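Local coordinates for protein CsuE (Acinetobacter baumannii, PDB 6FJY) that probably serves as the two-domain adhesin at the tip of the archaic chaperone-usher Csu pilus, through which the bacterium attaches to surfaces during biofilm formation, at residues S31-T36 against V129-S134; V52-N57 against A123-K128; I72-N77 against K86-F91. One frame throughout, in Å; residues are numbered along the deposited sequence.

Interaction 1: residues S31-T36 against V129-S134; sequences SGLSCT and VKWFYS
Val129 comes near Ser31 through CG2, which stops 4.2 Å from Ser31 O, while its CG1 lies against one face of the Trp131 indole, offset toward the rim. Trp131 carries most of the contact. With CG anti to the carbonyl carbon (chi1 -56°), its ring system stands between Val129 and Leu33. Leu33 covers the face opposite Val129: CB is 3.8 Å from the centroid of the six-membered ring, almost over its centre, a clear CH-pi contact, and Leu33 CD2 reaches Trp131 CE3. Ser31 O lies in the ring plane at the edge, 3.6 Å from Trp131 CZ2. Close by, Ser31 OG accepts from Leu33 N (3.2 Å) in an ST turn and also bonds to Leu104 O; Trp131 NE1 pairs with Ser169 OG. Two residues on, the Tyr133 ring meets the other branch of Leu33, Leu33 CD1 lying 3.6 Å from Tyr133 CE2 and off-centre to the ring. Leu33 thus reaches two aromatic residues, Trp131 at the end of the regular strand and Tyr133 beyond it. In the fold, strand 33-35 pairs with strand 2-4, a link reinforced by the Cys2-Cys35 disulfide, and both Val4 and Leu104 of strand 103-110 join Leu33 and Trp131 in this buried layer.

Interaction 2: residues V52-N57 against A123-K128; sequences VEQMSN and ADSPLK
Val52 touches Leu127 through one methyl of each, CG1 to CD2 at 3.8 Å. The next two residues form a classic beta bulge opposite Lys128: Glu53 N and Gln54 N both donate to Lys128 O, at 2.8 Å for Glu53 N. The Gln54 bond lies in the carbonyl plane on a lone pair, whereas Glu53 N is tilted 20° from that plane. Gln54 returns a bond from its own carbonyl, O accepting from Lys128 N at 2.9 Å, and the same oxygen receives a CA-H...O contact from Leu127 CA at 3.4 Å. Its side chain starts anti to the backbone N (chi1 -164°) and stays extended, crossing that of Lys128 with CB 3.8 Å from Lys128 CB; farther out, NE2 rests 3.7 Å from Ser125 CB. Met55 lies on the opposite face, side by side with Leu127, and goes on to meet Ile72 and Ile80. At Ser56 direct pairing has ended: a water accepts from Ser56 N and donates to Ser125 O at 2.7 Å, while Ser56 OG bonds to Ser58 O. Chemically, then, backbone bonds join the strands, and a water takes over where they have ended; the Gln54 and Lys128 chains cross on one face and Val52, Met55 and Leu127 make the other apolar, suited to the interior of the domain.

Interaction 3: residues I72-N77 against K86-F91; sequences ILDSNN and KDMSSF
Asp74 OD2 is gripped from two sources, by Lys86 NZ in a salt bridge of 2.8 Å and by the hydroxyl of Tyr50. The ammonium comes in on the syn side, but 33° out of the carboxylate plane, at the end of a fully extended lysine chain that crosses the aspartate at about a right angle. Lys86 NZ has a second acid in Glu78, so its charge is shared between two carboxylates, which would be expected to keep both acids ionised although Asp74 is buried. The other oxygen, Asp74 OD1, turns back on its own chain and accepts from Asn76 N at 3.0 Å, an Asx turn; a weak bond from Glu78 N is added. With CG between the backbone N and the carbonyl carbon (chi1 67°), OD1 is brought to Asn76 N, and with both oxygens engaged the carboxylate has little freedom to rotate. The turn follows the end of strand 71-73, an outer strand of the three-stranded antiparallel sheet with 103-110 and 24-31, and 86-91 belongs to the long loop that leads on to 103-110. Along that loop, backbone bonds tie Lys86 to Tyr50 and Met88 to Leu48. The side chains of Met88 and Asp74 run antiparallel alongside each other, with Met88 SD 4.0 Å from Asp74 CG. Bends at chi2 and chi3 (-62°) turn the methionine methyl toward the backbone of Asp74 and Ser75. The exposed Asn76 lies beside the salt bridge, its CB 3.7 Å from Lys86 NZ, and touches Leu96.

In the fold
The three contacts are nested along the chain: interaction 3 lies within the loop closed by interaction 2, which itself lies within that closed by interaction 1. Interactions 1 and 2 share strand 119-136, their centres about 16 Å apart, and touch where Ser31 O meets Leu127 CD1. Interaction 3 lies about 11 Å from interaction 1 and 18 Å from interaction 2, centre to centre. Interaction 1 and the packing of Met55 on Ile72 join the large mixed sheet to the smaller one of 24-31, 71-73 and 103-110, while interaction 2 lies within the former and interaction 3 ties the end of 71-73 to a loop. All sit in the N-terminal part, probably the surface-binding half of the adhesin.

Interaction 1: residues S31-T36 against V129-S134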
# COMPACT_ATOMS: atom_id res chain seq x y z
N SER B 31 2.41 19.49 16.09
CA SER B 31 3.34 19.52 17.21
C SER B 31 2.64 19.32 18.53
O SER B 31 3.29 18.92 19.52
CB SER B 31 4.06 20.85 17.25
OG SER B 31 3.10 21.90 17.40
N GLY B 32 1.34 19.60 18.58
CA GLY B 32 0.60 19.75 19.81
C GLY B 32 0.03 21.14 20.00
O GLY B 32 -0.99 21.29 20.69
N LEU B 33 0.65 22.15 19.39
CA LEU B 33 0.20 23.54 19.50
C LEU B 33 -0.37 24.01 18.17
O LEU B 33 0.19 23.74 17.10
CB LEU B 33 1.34 24.46 19.93
CG LEU B 33 1.02 25.95 20.04
CD1 LEU B 33 0.16 26.20 21.27
CD2 LEU B 33 2.28 26.77 20.10
N SER B 34 -1.48 24.74 18.25
CA SER B 34 -2.20 25.24 17.10
C SER B 34 -2.70 26.64 17.42
O SER B 34 -3.05 26.92 18.57
CB SER B 34 -3.39 24.33 16.73
OG SER B 34 -2.98 23.00 16.53
N CYS B 35 -2.71 27.51 16.41
CA CYS B 35 -3.19 28.87 16.58
C CYS B 35 -3.91 29.32 15.33
O CYS B 35 -3.42 29.13 14.21
CB CYS B 35 -2.04 29.84 16.88
SG CYS B 35 -1.15 29.55 18.41
N THR B 36 -5.10 29.87 15.52
CA THR B 36 -5.87 30.52 14.48
C THR B 36 -6.14 31.95 14.91
O THR B 36 -6.15 32.26 16.10
CB THR B 36 -7.20 29.78 14.21
OG1 THR B 36 -7.94 29.66 15.42
CG2 THR B 36 -6.93 28.39 13.65
N VAL B 129 4.98 17.73 25.09
CA VAL B 129 5.68 19.00 24.97
C VAL B 129 5.03 20.01 25.90
O VAL B 129 3.80 20.04 26.03
CB VAL B 129 5.67 19.51 23.51
CG1 VAL B 129 6.52 20.77 23.38
CG2 VAL B 129 6.16 18.42 22.54
N LYS B 130 5.86 20.82 26.56
CA LYS B 130 5.39 21.96 27.34
C LYS B 130 5.67 23.23 26.55
O LYS B 130 6.79 23.43 26.06
CB LYS B 130 6.06 22.01 28.71
CG LYS B 130 5.44 23.07 29.65
CD LYS B 130 6.06 23.04 31.05
CE LYS B 130 5.91 21.67 31.73
NZ LYS B 130 4.59 21.47 32.35
N TRP B 131 4.65 24.06 26.41
CA TRP B 131 4.68 25.25 25.56
C TRP B 131 4.50 26.50 26.41
O TRP B 131 3.75 26.50 27.38
CB TRP B 131 3.58 25.20 24.49
CG TRP B 131 3.60 23.98 23.61
CD1 TRP B 131 2.98 22.79 23.84
CD2 TRP B 131 4.28 23.84 22.35
NE1 TRP B 131 3.22 21.92 22.81
CE2 TRP B 131 4.02 22.54 21.88
CE3 TRP B 131 5.08 24.69 21.58
CZ2 TRP B 131 4.53 22.06 20.67
CZ3 TRP B 131 5.60 24.21 20.37
CH2 TRP B 131 5.31 22.91 19.93
N PHE B 132 5.21 27.55 26.02
CA PHE B 132 5.17 28.86 26.66
C PHE B 132 5.01 29.88 25.54
O PHE B 132 5.93 30.07 24.75
CB PHE B 132 6.45 29.11 27.45
CG PHE B 132 6.75 28.03 28.48
CD1 PHE B 132 7.35 26.84 28.10
CD2 PHE B 132 6.46 28.24 29.81
CE1 PHE B 132 7.63 25.86 29.04
CE2 PHE B 132 6.74 27.27 30.77
CZ PHE B 132 7.33 26.09 30.38
N TYR B 133 3.84 30.52 25.43
CA TYR B 133 3.58 31.32 24.24
C TYR B 133 2.76 32.56 24.54
O TYR B 133 1.99 32.63 25.51
CB TYR B 133 2.88 30.50 23.14
CG TYR B 133 1.54 29.90 23.51
CD1 TYR B 133 0.36 30.61 23.33
CD2 TYR B 133 1.45 28.60 24.01
CE1 TYR B 133 -0.87 30.06 23.66
CE2 TYR B 133 0.22 28.03 24.33
CZ TYR B 133 -0.94 28.77 24.15
OH TYR B 133 -2.15 28.22 24.48
N SER B 134 2.94 33.56 23.67
CA SER B 134 2.10 34.75 23.62
C SER B 134 2.10 35.23 22.17
O SER B 134 3.09 35.78 21.68
CB SER B 134 2.57 35.84 24.57
OG SER B 134 1.84 37.04 24.36

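Interaction 2: residues V52-N57 against A123-K128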
# COMPACT_ATOMS: atom_id res chain seq x y z
N VAL B 52 10.46 19.73 25.27
CA VAL B 52 10.06 18.36 25.01
C VAL B 52 10.28 17.56 26.29
O VAL B 52 11.41 17.27 26.67
CB VAL B 52 10.84 17.76 23.83
CG1 VAL B 52 10.28 16.41 23.44
CG2 VAL B 52 10.76 18.72 22.64
N GLU B 53 9.18 17.23 26.96
CA GLU B 53 9.22 16.46 28.20
C GLU B 53 9.24 14.96 27.95
O GLU B 53 9.66 14.21 28.83
CB GLU B 53 8.01 16.82 29.05
CG GLU B 53 7.87 18.31 29.27
CD GLU B 53 7.82 18.67 30.73
OE1 GLU B 53 6.85 18.27 31.40
OE2 GLU B 53 8.77 19.33 31.21
N GLN B 54 8.80 14.51 26.78
CA GLN B 54 8.83 13.09 26.48
C GLN B 54 8.85 12.93 24.97
O GLN B 54 8.14 13.63 24.25
CB GLN B 54 7.62 12.37 27.09
CG GLN B 54 7.77 10.86 27.13
CD GLN B 54 6.70 10.21 27.98
OE1 GLN B 54 5.77 10.87 28.46
NE2 GLN B 54 6.82 8.90 28.19
N MET B 55 9.69 12.00 24.50
CA MET B 55 9.89 11.79 23.07
C MET B 55 10.73 10.54 22.85
O MET B 55 11.54 10.17 23.71
CB MET B 55 10.57 12.99 22.40
CG MET B 55 10.41 13.00 20.88
SD MET B 55 11.46 14.21 20.09
CE MET B 55 12.96 13.90 21.00
N SER B 56 10.53 9.92 21.69
CA SER B 56 11.30 8.76 21.28
C SER B 56 11.61 8.87 19.80
O SER B 56 10.74 9.21 19.01
CB SER B 56 10.53 7.46 21.54
OG SER B 56 11.18 6.37 20.90
N ASN B 57 12.84 8.57 19.43
CA ASN B 57 13.19 8.44 18.03
C ASN B 57 13.06 7.00 17.54
O ASN B 57 13.27 6.73 16.36
CB ASN B 57 14.61 8.96 17.79
CG ASN B 57 14.76 10.41 18.18
OD1 ASN B 57 14.45 11.31 17.40
ND2 ASN B 57 15.24 10.65 19.39
N ALA B 123 5.63 4.84 17.99
CA ALA B 123 6.64 5.51 18.80
C ALA B 123 6.70 4.89 20.19
O ALA B 123 5.66 4.62 20.80
CB ALA B 123 6.35 7.01 18.89
N ASP B 124 7.92 4.66 20.67
CA ASP B 124 8.09 3.92 21.92
C ASP B 124 7.55 4.70 23.11
O ASP B 124 7.17 4.10 24.12
CB ASP B 124 9.56 3.56 22.10
CG ASP B 124 10.00 2.48 21.13
OD1 ASP B 124 9.13 1.96 20.40
OD2 ASP B 124 11.20 2.14 21.10
N SER B 125 7.48 6.02 23.00
CA SER B 125 6.81 6.86 23.97
C SER B 125 6.02 7.92 23.23
O SER B 125 6.35 8.26 22.09
CB SER B 125 7.79 7.53 24.94
OG SER B 125 8.45 8.62 24.32
N PRO B 126 4.96 8.44 23.84
CA PRO B 126 4.28 9.58 23.24
C PRO B 126 5.16 10.82 23.27
O PRO B 126 6.13 10.93 24.03
CB PRO B 126 3.03 9.76 24.12
CG PRO B 126 3.28 8.96 25.34
CD PRO B 126 4.20 7.85 24.95
N LEU B 127 4.81 11.76 22.40
CA LEU B 127 5.45 13.06 22.33
C LEU B 127 4.69 14.00 23.25
O LEU B 127 3.55 14.38 22.96
CB LEU B 127 5.46 13.56 20.89
CG LEU B 127 6.37 14.67 20.38
CD1 LEU B 127 5.56 15.84 19.85
CD2 LEU B 127 7.37 15.13 21.43
N LYS B 128 5.31 14.39 24.37
CA LYS B 128 4.74 15.33 25.31
C LYS B 128 5.60 16.59 25.34
O LYS B 128 6.81 16.51 25.58
CB LYS B 128 4.62 14.73 26.72
CG LYS B 128 4.03 15.69 27.76
CD LYS B 128 4.07 15.10 29.16
CE LYS B 128 3.48 13.69 29.21
NZ LYS B 128 3.18 13.27 30.63
O HOH W 1 7.68 10.04 20.55

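Interaction 3: residues I72-N77 against K86-F91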
# COMPACT_ATOMS: atom_id res chain seq x y z
N ILE B 72 13.24 13.88 14.55
CA ILE B 72 12.14 14.82 14.76
C ILE B 72 12.69 16.24 14.77
O ILE B 72 13.69 16.51 15.44
CB ILE B 72 11.38 14.52 16.07
CG1 ILE B 72 10.99 13.05 16.14
CG2 ILE B 72 10.16 15.41 16.16
CD1 ILE B 72 10.24 12.56 14.92
N LEU B 73 12.01 17.14 14.06
CA LEU B 73 12.44 18.53 13.91
C LEU B 73 11.26 19.46 14.15
O LEU B 73 10.11 19.05 14.07
CB LEU B 73 13.07 18.75 12.53
CG LEU B 73 14.22 17.80 12.15
CD1 LEU B 73 13.70 16.61 11.37
CD2 LEU B 73 15.33 18.50 11.38
N ASP B 74 11.57 20.75 14.36
CA ASP B 74 10.72 21.66 15.13
C ASP B 74 10.08 22.79 14.34
O ASP B 74 9.62 23.75 14.97
CB ASP B 74 11.51 22.28 16.28
CG ASP B 74 12.63 23.21 15.81
OD1 ASP B 74 12.69 23.59 14.61
OD2 ASP B 74 13.47 23.55 16.66
N SER B 75 10.09 22.75 13.00
CA SER B 75 9.41 23.71 12.10
C SER B 75 10.35 24.78 11.58
O SER B 75 10.04 25.41 10.56
CB SER B 75 8.18 24.39 12.72
OG SER B 75 8.50 25.19 13.84
N ASN B 76 11.47 25.01 12.26
CA ASN B 76 12.66 25.57 11.63
C ASN B 76 13.60 24.47 11.15
O ASN B 76 14.75 24.76 10.81
CB ASN B 76 13.38 26.50 12.59
CG ASN B 76 12.58 27.77 12.87
OD1 ASN B 76 11.92 28.31 11.99
ND2 ASN B 76 12.64 28.24 14.12
N ASN B 77 13.13 23.22 11.10
CA ASN B 77 13.94 22.06 10.70
C ASN B 77 15.22 21.96 11.52
O ASN B 77 16.26 21.54 11.02
CB ASN B 77 14.27 22.08 9.21
CG ASN B 77 13.22 21.37 8.38
OD1 ASN B 77 13.25 20.15 8.22
ND2 ASN B 77 12.27 22.14 7.85
N LYS B 86 14.04 25.19 23.57
CA LYS B 86 14.39 26.07 22.46
C LYS B 86 13.39 27.21 22.41
O LYS B 86 12.19 26.98 22.28
CB LYS B 86 14.40 25.33 21.12
CG LYS B 86 14.82 26.23 19.97
CD LYS B 86 14.34 25.71 18.62
CE LYS B 86 14.67 26.68 17.48
NZ LYS B 86 14.29 26.17 16.12
N ASP B 87 13.91 28.43 22.50
CA ASP B 87 13.13 29.63 22.29
C ASP B 87 13.05 29.92 20.79
O ASP B 87 14.07 30.19 20.15
CB ASP B 87 13.78 30.80 23.02
CG ASP B 87 12.81 31.94 23.27
OD1 ASP B 87 11.84 32.06 22.49
OD2 ASP B 87 13.01 32.70 24.23
N MET B 88 11.83 29.88 20.24
CA MET B 88 11.63 30.17 18.83
C MET B 88 11.07 31.58 18.59
O MET B 88 10.74 31.91 17.45
CB MET B 88 10.73 29.10 18.21
CG MET B 88 11.37 27.71 18.21
SD MET B 88 10.98 26.68 16.80
CE MET B 88 9.27 26.61 17.07
N SER B 89 11.03 32.42 19.62
CA SER B 89 10.41 33.74 19.54
C SER B 89 11.04 34.63 18.47
O SER B 89 12.25 34.91 18.50
CB SER B 89 10.51 34.44 20.90
OG SER B 89 10.33 33.54 21.97
N SER B 90 10.21 35.09 17.53
CA SER B 90 10.58 36.10 16.54
C SER B 90 9.32 36.86 16.14
O SER B 90 8.22 36.59 16.62
CB SER B 90 11.23 35.47 15.31
OG SER B 90 10.31 34.73 14.54
N PHE B 91 9.51 37.84 15.25
CA PHE B 91 8.40 38.58 14.69
C PHE B 91 7.70 37.82 13.57
O PHE B 91 6.54 38.11 13.27
CB PHE B 91 8.89 39.92 14.14
CG PHE B 91 9.20 40.92 15.21
CD1 PHE B 91 8.18 41.51 15.93
CD2 PHE B 91 10.51 41.29 15.47
CE1 PHE B 91 8.46 42.44 16.91
CE2 PHE B 91 10.80 42.23 16.44
CZ PHE B 91 9.77 42.80 17.17